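Local atomic coordinates of halocarboxylic acid dehalogenase DehI (Pseudomonas putida, PDB entry 3BJX), a protein that probably hydrolyses the carbon–halogen bond of 2-haloalkanoic acids, releasing the halide and leaving a hydroxy acid. Residues S259-M264 / N268-L273; L135-S140 / E245-L250; A202-A207 / A285-S290; S36-I41 / G53-A58. One frame throughout, in Å; residues are numbered along the deposited sequence.

Contact 1 (S259-M264 / N268-L273)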
loop_
_atom_site.group_PDB
_atom_site.type_symbol
_atom_site.label_atom_id
_atom_site.label_comp_id
_atom_site.label_asym_id
_atom_site.label_seq_id
_atom_site.Cartn_x
_atom_site.Cartn_y
_atom_site.Cartn_z
ATOM N N SER A 259 16.884 3.170 10.225
ATOM C CA SER A 259 17.734 3.435 11.375
ATOM C C SER A 259 18.469 4.782 11.245
ATOM O O SER A 259 18.674 5.491 12.239
ATOM C CB SER A 259 18.728 2.283 11.598
ATOM O OG SER A 259 19.442 1.953 10.414
ATOM N N GLU A 260 18.843 5.147 10.023
ATOM C CA GLU A 260 19.604 6.372 9.810
ATOM C C GLU A 260 18.755 7.647 9.815
ATOM O O GLU A 260 19.290 8.748 9.695
ATOM C CB GLU A 260 20.387 6.277 8.514
ATOM C CG GLU A 260 21.520 7.266 8.422
ATOM C CD GLU A 260 22.228 7.208 7.090
ATOM O OE1 GLU A 260 22.355 6.091 6.529
ATOM O OE2 GLU A 260 22.665 8.287 6.614
ATOM N N LEU A 261 17.442 7.508 9.961
ATOM C CA LEU A 261 16.552 8.664 9.893
ATOM C C LEU A 261 15.939 8.963 11.242
ATOM O O LEU A 261 15.085 9.835 11.347
ATOM C CB LEU A 261 15.453 8.451 8.856
ATOM C CG LEU A 261 15.876 8.164 7.420
ATOM C CD1 LEU A 261 14.782 7.400 6.758
ATOM C CD2 LEU A 261 16.171 9.427 6.665
HETATM N N MSE A 262 16.386 8.232 12.267
HETATM C CA MSE A 262 15.954 8.425 13.652
HETATM C C MSE A 262 16.224 9.848 14.162
HETATM O O MSE A 262 15.360 10.452 14.795
HETATM C CB MSE A 262 16.607 7.381 14.564
HETATM C CG MSE A 262 15.658 6.315 15.146
HETATM SE SE MSE A 262 14.755 5.110 13.864
HETATM C CE MSE A 262 14.216 3.655 15.058
ATOM N N SER A 263 17.415 10.372 13.869
ATOM C CA SER A 263 17.781 11.768 14.158
ATOM C C SER A 263 16.976 12.797 13.353
ATOM O O SER A 263 16.805 13.937 13.781
ATOM C CB SER A 263 19.271 11.992 13.867
ATOM O OG SER A 263 20.090 11.593 14.955
HETATM N N MSE A 264 16.489 12.377 12.190
HETATM C CA MSE A 264 15.854 13.257 11.209
HETATM C C MSE A 264 14.331 13.413 11.333
HETATM O O MSE A 264 13.808 14.523 11.218
HETATM C CB MSE A 264 16.193 12.764 9.803
HETATM C CG MSE A 264 17.217 13.588 9.056
HETATM SE SE MSE A 264 16.831 13.542 7.122
HETATM C CE MSE A 264 14.875 13.476 7.241
ATOM N N ASN A 268 6.158 8.852 14.111
ATOM C CA ASN A 268 4.988 9.079 13.293
ATOM C C ASN A 268 5.332 9.318 11.831
ATOM O O ASN A 268 4.726 8.718 10.932
ATOM C CB ASN A 268 4.250 10.285 13.866
ATOM C CG ASN A 268 2.929 10.521 13.222
ATOM O OD1 ASN A 268 2.652 11.618 12.760
ATOM N ND2 ASN A 268 2.088 9.496 13.192
ATOM N N GLU A 269 6.301 10.197 11.587
ATOM C CA GLU A 269 6.746 10.502 10.220
ATOM C C GLU A 269 7.350 9.282 9.528
ATOM O O GLU A 269 7.137 9.071 8.340
ATOM C CB GLU A 269 7.747 11.655 10.219
ATOM C CG GLU A 269 7.070 13.011 10.347
ATOM C CD GLU A 269 8.007 14.117 10.773
ATOM O OE1 GLU A 269 9.129 13.830 11.213
ATOM O OE2 GLU A 269 7.620 15.291 10.679
ATOM N N LEU A 270 8.089 8.485 10.293
ATOM C CA LEU A 270 8.764 7.297 9.782
ATOM C C LEU A 270 7.783 6.183 9.440
ATOM O O LEU A 270 8.026 5.388 8.513
ATOM C CB LEU A 270 9.768 6.792 10.819
ATOM C CG LEU A 270 10.975 7.698 11.091
ATOM C CD1 LEU A 270 11.622 7.266 12.376
ATOM C CD2 LEU A 270 11.970 7.635 9.949
ATOM N N ALA A 271 6.690 6.133 10.200
ATOM C CA ALA A 271 5.578 5.244 9.951
ATOM C C ALA A 271 4.801 5.672 8.700
ATOM O O ALA A 271 4.336 4.822 7.938
ATOM C CB ALA A 271 4.650 5.213 11.180
ATOM N N GLY A 272 4.642 6.989 8.515
ATOM C CA GLY A 272 3.859 7.552 7.401
ATOM C C GLY A 272 4.657 7.430 6.123
ATOM O O GLY A 272 4.143 7.048 5.079
ATOM N N LEU A 273 5.933 7.757 6.233
ATOM C CA LEU A 273 6.904 7.548 5.182
ATOM C C LEU A 273 6.965 6.066 4.693
ATOM O O LEU A 273 6.999 5.807 3.477
ATOM C CB LEU A 273 8.268 7.991 5.709
ATOM C CG LEU A 273 9.448 7.864 4.774
ATOM C CD1 LEU A 273 9.131 8.613 3.505
ATOM C CD2 LEU A 273 10.693 8.444 5.481
#

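Contact 2 (L135-S140 / E245-L250)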
loop_
_atom_site.group_PDB
_atom_site.type_symbol
_atom_site.label_atom_id
_atom_site.label_comp_id
_atom_site.label_asym_id
_atom_site.label_seq_id
_atom_site.Cartn_x
_atom_site.Cartn_y
_atom_site.Cartn_z
ATOM N N LEU A 135 13.262 3.789 -8.279
ATOM C CA LEU A 135 13.547 4.766 -7.214
ATOM C C LEU A 135 12.694 4.482 -5.963
ATOM O O LEU A 135 13.238 4.198 -4.905
ATOM C CB LEU A 135 13.363 6.212 -7.702
ATOM C CG LEU A 135 13.437 7.322 -6.634
ATOM C CD1 LEU A 135 14.750 7.285 -5.863
ATOM C CD2 LEU A 135 13.228 8.700 -7.213
ATOM N N ILE A 136 11.371 4.527 -6.111
ATOM C CA ILE A 136 10.421 4.285 -5.025
ATOM C C ILE A 136 10.626 2.920 -4.353
ATOM O O ILE A 136 10.527 2.812 -3.123
ATOM C CB ILE A 136 8.959 4.483 -5.534
ATOM C CG1 ILE A 136 8.695 5.966 -5.926
ATOM C CG2 ILE A 136 7.919 3.912 -4.586
ATOM C CD1 ILE A 136 9.235 7.012 -4.989
ATOM N N THR A 137 10.923 1.894 -5.160
ATOM C CA THR A 137 11.340 0.575 -4.649
ATOM C C THR A 137 12.682 0.597 -3.899
ATOM O O THR A 137 12.760 -0.017 -2.831
ATOM C CB THR A 137 11.352 -0.528 -5.744
ATOM O OG1 THR A 137 10.118 -0.489 -6.462
ATOM C CG2 THR A 137 11.497 -1.933 -5.118
ATOM N N ALA A 138 13.721 1.281 -4.418
ATOM C CA ALA A 138 14.998 1.394 -3.670
ATOM C C ALA A 138 14.769 2.069 -2.316
ATOM O O ALA A 138 15.243 1.596 -1.271
ATOM C CB ALA A 138 16.058 2.146 -4.465
ATOM N N LEU A 139 13.995 3.152 -2.347
ATOM C CA LEU A 139 13.570 3.860 -1.148
ATOM C C LEU A 139 12.709 3.033 -0.188
ATOM O O LEU A 139 12.918 3.112 0.995
ATOM C CB LEU A 139 12.850 5.159 -1.520
ATOM C CG LEU A 139 13.551 6.260 -2.339
ATOM C CD1 LEU A 139 12.761 7.542 -2.260
ATOM C CD2 LEU A 139 14.994 6.497 -1.929
ATOM N N SER A 140 11.739 2.259 -0.690
ATOM C CA SER A 140 10.811 1.562 0.179
ATOM C C SER A 140 11.513 0.401 0.846
ATOM O O SER A 140 11.354 0.161 2.054
ATOM C CB SER A 140 9.605 1.054 -0.603
ATOM O OG SER A 140 8.745 0.290 0.241
ATOM N N GLU A 245 13.464 -7.144 -7.003
ATOM C CA GLU A 245 14.674 -7.898 -7.324
ATOM C C GLU A 245 15.688 -7.010 -8.028
ATOM O O GLU A 245 16.892 -7.064 -7.726
ATOM C CB GLU A 245 14.365 -9.100 -8.218
ATOM C CG GLU A 245 13.376 -10.094 -7.613
ATOM C CD GLU A 245 12.830 -11.055 -8.625
ATOM O OE1 GLU A 245 12.977 -10.802 -9.830
ATOM O OE2 GLU A 245 12.247 -12.064 -8.229
ATOM N N LEU A 246 15.203 -6.209 -8.975
ATOM C CA LEU A 246 16.070 -5.314 -9.700
ATOM C C LEU A 246 16.805 -4.366 -8.746
ATOM O O LEU A 246 17.994 -4.113 -8.957
ATOM C CB LEU A 246 15.321 -4.568 -10.827
ATOM C CG LEU A 246 15.019 -5.456 -12.040
ATOM C CD1 LEU A 246 13.942 -4.863 -12.913
ATOM C CD2 LEU A 246 16.277 -5.721 -12.853
ATOM N N VAL A 247 16.143 -3.855 -7.698
ATOM C CA VAL A 247 16.891 -2.964 -6.775
ATOM C C VAL A 247 17.919 -3.675 -5.900
ATOM O O VAL A 247 18.889 -3.042 -5.496
ATOM C CB VAL A 247 16.037 -1.915 -5.947
ATOM C CG1 VAL A 247 14.862 -1.387 -6.755
ATOM C CG2 VAL A 247 15.608 -2.458 -4.571
ATOM N N ARG A 248 17.708 -4.963 -5.608
ATOM C CA ARG A 248 18.685 -5.788 -4.882
ATOM C C ARG A 248 19.989 -5.920 -5.632
ATOM O O ARG A 248 21.051 -5.930 -5.015
ATOM C CB ARG A 248 18.185 -7.214 -4.682
ATOM C CG ARG A 248 17.098 -7.354 -3.716
ATOM C CD ARG A 248 17.545 -7.729 -2.305
ATOM N NE ARG A 248 16.307 -8.011 -1.572
ATOM C CZ ARG A 248 15.517 -7.096 -1.016
ATOM N NH1 ARG A 248 15.839 -5.812 -1.009
ATOM N NH2 ARG A 248 14.396 -7.481 -0.448
ATOM N N GLY A 249 19.874 -6.051 -6.959
ATOM C CA GLY A 249 21.000 -6.282 -7.863
ATOM C C GLY A 249 21.656 -4.993 -8.305
ATOM O O GLY A 249 22.590 -5.003 -9.105
ATOM N N LEU A 250 21.192 -3.866 -7.785
ATOM C CA LEU A 250 21.789 -2.593 -8.173
ATOM C C LEU A 250 23.284 -2.595 -7.824
ATOM O O LEU A 250 23.689 -3.210 -6.823
ATOM C CB LEU A 250 21.086 -1.425 -7.489
ATOM C CG LEU A 250 19.941 -0.732 -8.224
ATOM C CD1 LEU A 250 19.212 0.213 -7.290
ATOM C CD2 LEU A 250 20.466 0.056 -9.432
#

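Contact 3 (A202-A207 / A285-S290). With SO4 (sulfate ion), chain E.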
loop_
_atom_site.group_PDB
_atom_site.type_symbol
_atom_site.label_atom_id
_atom_site.label_comp_id
_atom_site.label_asym_id
_atom_site.label_seq_id
_atom_site.Cartn_x
_atom_site.Cartn_y
_atom_site.Cartn_z
ATOM N N ALA A 202 -2.700 10.195 -10.847
ATOM C CA ALA A 202 -1.271 10.199 -11.202
ATOM C C ALA A 202 -0.984 11.409 -12.059
ATOM O O ALA A 202 -1.901 11.907 -12.733
ATOM C CB ALA A 202 -0.937 8.952 -11.979
ATOM N N SER A 203 0.275 11.864 -12.059
ATOM C CA SER A 203 0.694 12.977 -12.925
ATOM C C SER A 203 0.259 12.718 -14.349
ATOM O O SER A 203 -0.022 13.660 -15.102
ATOM C CB SER A 203 2.214 13.171 -12.920
ATOM O OG SER A 203 2.708 13.394 -11.618
ATOM N N ASP A 204 0.194 11.428 -14.697
ATOM C CA ASP A 204 -0.170 10.967 -16.046
ATOM C C ASP A 204 -1.517 11.486 -16.444
ATOM O O ASP A 204 -1.710 11.912 -17.587
ATOM C CB ASP A 204 -0.248 9.435 -16.093
ATOM C CG ASP A 204 1.052 8.775 -15.757
ATOM O OD1 ASP A 204 1.552 8.950 -14.608
ATOM O OD2 ASP A 204 1.560 8.062 -16.638
ATOM N N PHE A 205 -2.448 11.391 -15.491
ATOM C CA PHE A 205 -3.838 11.824 -15.648
ATOM C C PHE A 205 -3.981 13.345 -15.558
ATOM O O PHE A 205 -4.786 13.929 -16.272
ATOM C CB PHE A 205 -4.753 11.078 -14.668
ATOM C CG PHE A 205 -4.733 9.580 -14.856
ATOM C CD1 PHE A 205 -4.783 9.017 -16.146
ATOM C CD2 PHE A 205 -4.657 8.721 -13.760
ATOM C CE1 PHE A 205 -4.743 7.641 -16.327
ATOM C CE2 PHE A 205 -4.611 7.343 -13.938
ATOM C CZ PHE A 205 -4.664 6.798 -15.217
ATOM N N GLN A 206 -3.187 13.993 -14.708
ATOM C CA GLN A 206 -3.069 15.469 -14.745
ATOM C C GLN A 206 -2.668 16.034 -16.119
ATOM O O GLN A 206 -3.083 17.129 -16.521
ATOM C CB GLN A 206 -2.074 15.945 -13.691
ATOM C CG GLN A 206 -2.554 15.725 -12.265
ATOM C CD GLN A 206 -1.532 16.195 -11.242
ATOM O OE1 GLN A 206 -0.850 15.387 -10.607
ATOM N NE2 GLN A 206 -1.407 17.503 -11.093
ATOM N N ALA A 207 -1.860 15.276 -16.842
ATOM C CA ALA A 207 -1.280 15.744 -18.068
ATOM C C ALA A 207 -2.228 15.560 -19.231
ATOM O O ALA A 207 -2.227 16.346 -20.175
ATOM C CB ALA A 207 0.009 15.008 -18.312
ATOM N N ALA A 285 3.530 0.977 -10.269
ATOM C CA ALA A 285 3.251 -0.267 -11.025
ATOM C C ALA A 285 1.910 -0.163 -11.766
ATOM O O ALA A 285 1.867 -0.371 -12.983
ATOM C CB ALA A 285 3.294 -1.505 -10.145
ATOM N N ASP A 286 0.829 0.181 -11.059
ATOM C CA ASP A 286 -0.500 0.253 -11.686
ATOM C C ASP A 286 -0.489 1.240 -12.834
ATOM O O ASP A 286 -1.033 0.942 -13.912
ATOM C CB ASP A 286 -1.581 0.722 -10.706
ATOM C CG ASP A 286 -1.822 -0.245 -9.559
ATOM O OD1 ASP A 286 -1.426 -1.423 -9.620
ATOM O OD2 ASP A 286 -2.434 0.194 -8.576
ATOM N N ILE A 287 0.083 2.427 -12.583
ATOM C CA ILE A 287 0.090 3.496 -13.574
ATOM C C ILE A 287 0.991 3.134 -14.735
ATOM O O ILE A 287 0.631 3.392 -15.888
ATOM C CB ILE A 287 0.455 4.911 -12.996
ATOM C CG1 ILE A 287 -0.526 5.356 -11.893
ATOM C CG2 ILE A 287 0.462 5.953 -14.104
ATOM C CD1 ILE A 287 -1.989 5.494 -12.328
ATOM N N THR A 288 2.148 2.535 -14.445
ATOM C CA THR A 288 3.022 2.025 -15.496
ATOM C C THR A 288 2.223 1.148 -16.484
ATOM O O THR A 288 2.332 1.309 -17.709
ATOM C CB THR A 288 4.292 1.253 -14.953
ATOM O OG1 THR A 288 5.169 2.146 -14.251
ATOM C CG2 THR A 288 5.090 0.668 -16.123
ATOM N N ILE A 289 1.416 0.234 -15.953
ATOM C CA ILE A 289 0.574 -0.628 -16.790
ATOM C C ILE A 289 -0.529 0.103 -17.558
ATOM O O ILE A 289 -0.752 -0.186 -18.736
ATOM C CB ILE A 289 -0.077 -1.779 -15.947
ATOM C CG1 ILE A 289 1.000 -2.693 -15.357
ATOM C CG2 ILE A 289 -1.052 -2.589 -16.781
ATOM C CD1 ILE A 289 0.498 -3.471 -14.151
ATOM N N SER A 290 -1.258 1.003 -16.883
ATOM C CA SER A 290 -2.450 1.626 -17.461
ATOM C C SER A 290 -2.108 2.459 -18.704
ATOM O O SER A 290 -2.854 2.461 -19.706
ATOM C CB SER A 290 -3.131 2.538 -16.427
ATOM O OG SER A 290 -3.764 1.813 -15.387
HETATM S S SO4 E . 3.447 9.874 -11.298
HETATM O O1 SO4 E . 3.672 9.619 -12.734
HETATM O O2 SO4 E . 4.371 9.068 -10.501
HETATM O O3 SO4 E . 3.688 11.285 -11.033
HETATM O O4 SO4 E . 2.080 9.547 -10.891
#

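Contact 4 (S36-I41 / G53-A58)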
loop_
_atom_site.group_PDB
_atom_site.type_symbol
_atom_site.label_atom_id
_atom_site.label_comp_id
_atom_site.label_asym_id
_atom_site.label_seq_id
_atom_site.Cartn_x
_atom_site.Cartn_y
_atom_site.Cartn_z
ATOM N N SER A 36 16.049 22.367 -6.028
ATOM C CA SER A 36 17.259 21.859 -6.659
ATOM C C SER A 36 17.163 20.371 -6.905
ATOM O O SER A 36 17.452 19.906 -8.006
ATOM C CB SER A 36 18.474 22.146 -5.785
ATOM O OG SER A 36 18.955 23.436 -6.070
ATOM N N THR A 37 16.779 19.646 -5.853
ATOM C CA THR A 37 16.425 18.205 -5.894
ATOM C C THR A 37 15.460 17.839 -7.032
ATOM O O THR A 37 15.762 16.959 -7.837
ATOM C CB THR A 37 15.842 17.723 -4.519
ATOM O OG1 THR A 37 16.843 17.839 -3.510
ATOM C CG2 THR A 37 15.407 16.280 -4.572
ATOM N N TYR A 38 14.309 18.505 -7.081
ATOM C CA TYR A 38 13.319 18.345 -8.164
ATOM C C TYR A 38 13.939 18.416 -9.550
ATOM O O TYR A 38 13.743 17.524 -10.369
ATOM C CB TYR A 38 12.231 19.430 -8.055
ATOM C CG TYR A 38 11.070 19.112 -7.123
ATOM C CD1 TYR A 38 9.771 19.555 -7.423
ATOM C CD2 TYR A 38 11.269 18.387 -5.940
ATOM C CE1 TYR A 38 8.717 19.295 -6.559
ATOM C CE2 TYR A 38 10.214 18.103 -5.084
ATOM C CZ TYR A 38 8.949 18.555 -5.386
ATOM O OH TYR A 38 7.913 18.262 -4.523
ATOM N N GLU A 39 14.666 19.493 -9.815
ATOM C CA GLU A 39 15.362 19.692 -11.088
ATOM C C GLU A 39 16.368 18.583 -11.333
ATOM O O GLU A 39 16.438 18.044 -12.442
ATOM C CB GLU A 39 16.065 21.042 -11.096
ATOM C CG GLU A 39 17.035 21.257 -12.261
ATOM C CD GLU A 39 16.364 21.636 -13.574
ATOM O OE1 GLU A 39 15.103 21.716 -13.646
ATOM O OE2 GLU A 39 17.116 21.861 -14.551
ATOM N N ASP A 40 17.128 18.231 -10.297
ATOM C CA ASP A 40 18.114 17.160 -10.401
ATOM C C ASP A 40 17.481 15.796 -10.673
ATOM O O ASP A 40 18.016 15.022 -11.475
ATOM C CB ASP A 40 19.017 17.090 -9.169
ATOM C CG ASP A 40 20.286 16.341 -9.453
ATOM O OD1 ASP A 40 20.783 16.477 -10.594
ATOM O OD2 ASP A 40 20.781 15.605 -8.585
ATOM N N ILE A 41 16.353 15.501 -10.020
ATOM C CA ILE A 41 15.582 14.271 -10.316
ATOM C C ILE A 41 15.248 14.201 -11.809
ATOM O O ILE A 41 15.532 13.216 -12.445
ATOM C CB ILE A 41 14.312 14.115 -9.412
ATOM C CG1 ILE A 41 14.701 13.625 -8.009
ATOM C CG2 ILE A 41 13.308 13.144 -10.005
ATOM C CD1 ILE A 41 13.631 13.853 -6.962
ATOM N N GLY A 53 4.615 10.631 -6.336
ATOM C CA GLY A 53 5.158 9.992 -5.146
ATOM C C GLY A 53 6.276 10.780 -4.496
ATOM O O GLY A 53 6.366 10.857 -3.266
ATOM N N CYS A 54 7.142 11.360 -5.320
ATOM C CA CYS A 54 8.208 12.232 -4.801
ATOM C C CYS A 54 7.657 13.512 -4.194
ATOM O O CYS A 54 8.125 13.938 -3.152
ATOM C CB CYS A 54 9.211 12.567 -5.886
ATOM S SG CYS A 54 10.184 11.154 -6.312
ATOM N N ARG A 55 6.659 14.102 -4.847
ATOM C CA ARG A 55 6.039 15.338 -4.379
ATOM C C ARG A 55 5.349 15.179 -3.021
ATOM O O ARG A 55 5.305 16.139 -2.223
ATOM C CB ARG A 55 5.058 15.900 -5.429
ATOM C CG ARG A 55 5.680 16.015 -6.822
ATOM C CD ARG A 55 4.886 16.931 -7.738
ATOM N NE ARG A 55 3.485 16.542 -7.943
ATOM C CZ ARG A 55 3.014 15.896 -9.011
ATOM N NH1 ARG A 55 3.825 15.497 -9.984
ATOM N NH2 ARG A 55 1.706 15.621 -9.099
ATOM N N VAL A 56 4.814 13.984 -2.768
ATOM C CA VAL A 56 4.291 13.635 -1.452
ATOM C C VAL A 56 5.408 13.444 -0.418
ATOM O O VAL A 56 5.254 13.844 0.735
ATOM C CB VAL A 56 3.364 12.385 -1.515
ATOM C CG1 VAL A 56 2.941 11.944 -0.120
ATOM C CG2 VAL A 56 2.130 12.692 -2.404
ATOM N N LEU A 57 6.521 12.849 -0.852
ATOM C CA LEU A 57 7.694 12.579 -0.001
ATOM C C LEU A 57 8.381 13.867 0.371
ATOM O O LEU A 57 8.962 13.981 1.448
ATOM C CB LEU A 57 8.713 11.686 -0.724
ATOM C CG LEU A 57 8.328 10.250 -1.057
ATOM C CD1 LEU A 57 9.444 9.564 -1.904
ATOM C CD2 LEU A 57 7.991 9.444 0.219
ATOM N N ALA A 58 8.316 14.824 -0.552
ATOM C CA ALA A 58 8.757 16.191 -0.340
ATOM C C ALA A 58 8.090 16.878 0.858
ATOM O O ALA A 58 8.609 17.885 1.349
ATOM C CB ALA A 58 8.512 17.010 -1.609
#

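Contact 1 (S259-M264 / N268-L273)
The forked end of Leu270 is the bump here, and the hollow it enters lies between Leu261 and Met262, a selenomethionine in this model. One prong, Leu270 CD2, presses on the root of the Leu261 side chain, 3.7 Å from Leu261 CB, and reaches to 4.1 Å from the carbonyl oxygen Leu261 O. The other prong meets a heavier atom: Leu270 CD1 is 4.1 Å from SE of Met262, whose chain crosses that of Leu270 at about a right angle. The Met262 side chain starts out away from the helix, but the bend at chi2 (63°) brings its selenium back across the end of Leu270. The pairing is a short fold-back in an all-alpha protein, where a 3-10 turn and the residues after it lean on the first turns of the long helix 267-299 that they lead into. Three residues further along, Leu273 comes in more loosely, its CD2 4.4 Å from Leu261 CD1. Tyr63 of helix 63-71 and Met143 of helix 112-143 both touch Leu261 and Leu273, whereas Leu265 in the connecting loop lies against Leu270 and Leu273. Beside this apolar patch the dimer begins: Asn268 ND2 is hydrogen-bonded to Thr59 OG1 of the second subunit.

Contact 2 (L135-S140 / E245-L250)
Close helix-to-helix packing in an all-alpha fold sets Val247, near the end of helix 230-248, against Thr137 and Ala138 of helix 112-143. The small alanine allows the backbones to approach, with Ala138 CA and Val247 CA 5.7 Å apart, and the contact is van der Waals packing, partly against the helix backbone. Both valine methyls are used. Val247 CG1 lies 3.7 Å from Ala138 N and 3.8 Å from Thr137 CB, while Val247 CG2 sits over Ala138 CA at 4.0 Å. The methyl Thr137 CG2 meets Val247 CG1 at 3.8 Å, the two side chains meeting at a slant. Thr137 can offer that methyl because its chi1 of -49° turns OG1 back beside its own backbone N, where the hydroxyl is hydrogen-bonded to Leu133 O. An alanine in place of Val247 would remove both methyls and is likely to open a gap beside Thr137 CG2 and the backbone of Ala138. A salt bridge from Arg248 to Glu141 joins the same two helices. Elsewhere helix 112-143 is covered by helix 63-71, which receives Leu139, and by helix 267-299, touched by Ile136 and Thr137; helix 230-248 in turn pushes Leu246 against helix 78-90.

Contact 3 (A202-A207 / A285-S290)
Ala202 CA and Ile287 CA are 7.2 Å apart, where the N-cap residue of the short helix 203-208 faces the flank of the long helix 267-299, and Ala202 O takes up the backbone N-H groups of both Phe205 and Gln206. Ile287 carries the contact with all its branches. Its CG1 lies 3.6 Å from Ala202 CB, and beyond it CD1 comes within 3.6 Å of Phe205 CE2, the ring meeting it obliquely from the opposite direction. Ile287 CG2 slides past the Asp204 carboxylate, 3.2 Å from OD1; the other oxygen, Asp204 OD2, is hydrogen-bonded to Asn129 ND2. A sulfate, probably from the crystallisation liquor, sits by the first turn of the helix. Ser203 N gives its O4 a bond of 3.2 Å, bent to 147° at the hydrogen, and Trp49 NE1 and Phe52 N bind it too, an arrangement consistent with an anion-binding pocket at a helix N terminus. Helix 112-143 supplies Asn129 against Ile287 and Phe125 against Ser203 and Asp204, while on other sides of helix 267-299 Ile289 packs on helix 230-248 and Asp286 forms a salt bridge with Arg228.

Contact 4 (S36-I41 / G53-A58)
Tyr38 drives its phenol end at helix 52-57, where the hydroxyl oxygen settles among carbon atoms of Arg55 and Ala58. Tyr38 OH lies 3.2 Å from Ala58 CB and 3.5 Å from Arg55 CA. The Ala58 methyl stands at the edge of the ring, close to its plane, and touches Tyr38 CE2 at 4.0 Å. One turn along the first helix Ile41 adds a looser apolar touch, its CD1 4.4 Å from Cys54 SG. These side chains join helix 32-45 to helix 52-57, two successive helices of an all-alpha fold whose short connection lets the second pack back on the first. A second shell fixes the polar ends. The buried Tyr38 OH is hydrogen-bonded to Leu25 O, and Arg55 also has backbone bonding with Leu25, so the segment of chain before helix 32-45 is held by both partners. A phenylalanine in place of Tyr38 would probably leave Leu25 O without this bond and weaken the tie of that N-terminal chain to the helix pair. The Arg55 chain bends at chi3 (-58°), and its guanidinium group is held on several sides: NE by Gln24 OE1, NH1 by Val50 O and Ser203 OG, with a weak bond from NH2 to Gln206 OE1. The nearest atoms of the Arg55 side chain and a bound sulfate, probably from the crystallisation liquor, are about 4 Å apart. Farther out, Leu64 of helix 63-71 packs on Tyr38, Trp68 of the same helix on Ile41, and Leu135 of helix 112-143 on Cys54.

Starting from the N terminus, contact 4 comes first and closes a short loop between helices 32-45 and 52-57. Contact 2 then opens on helix 112-143 and closes about a hundred residues later on helix 230-248. Before it closes, contact 3 has opened at 202-207, so the two cross; contact 3 ends on helix 267-299. Contact 1, a local fold-back at the start of that helix, is nested inside the loop of contact 3. Contact 4 touches all the others: Leu57 meets Leu273 of contact 1 and Leu139 and Ile136 of contact 2, while Arg55 ties it to contact 3. The N-terminal helices are thereby tied to the long helices 112-143 and 267-299.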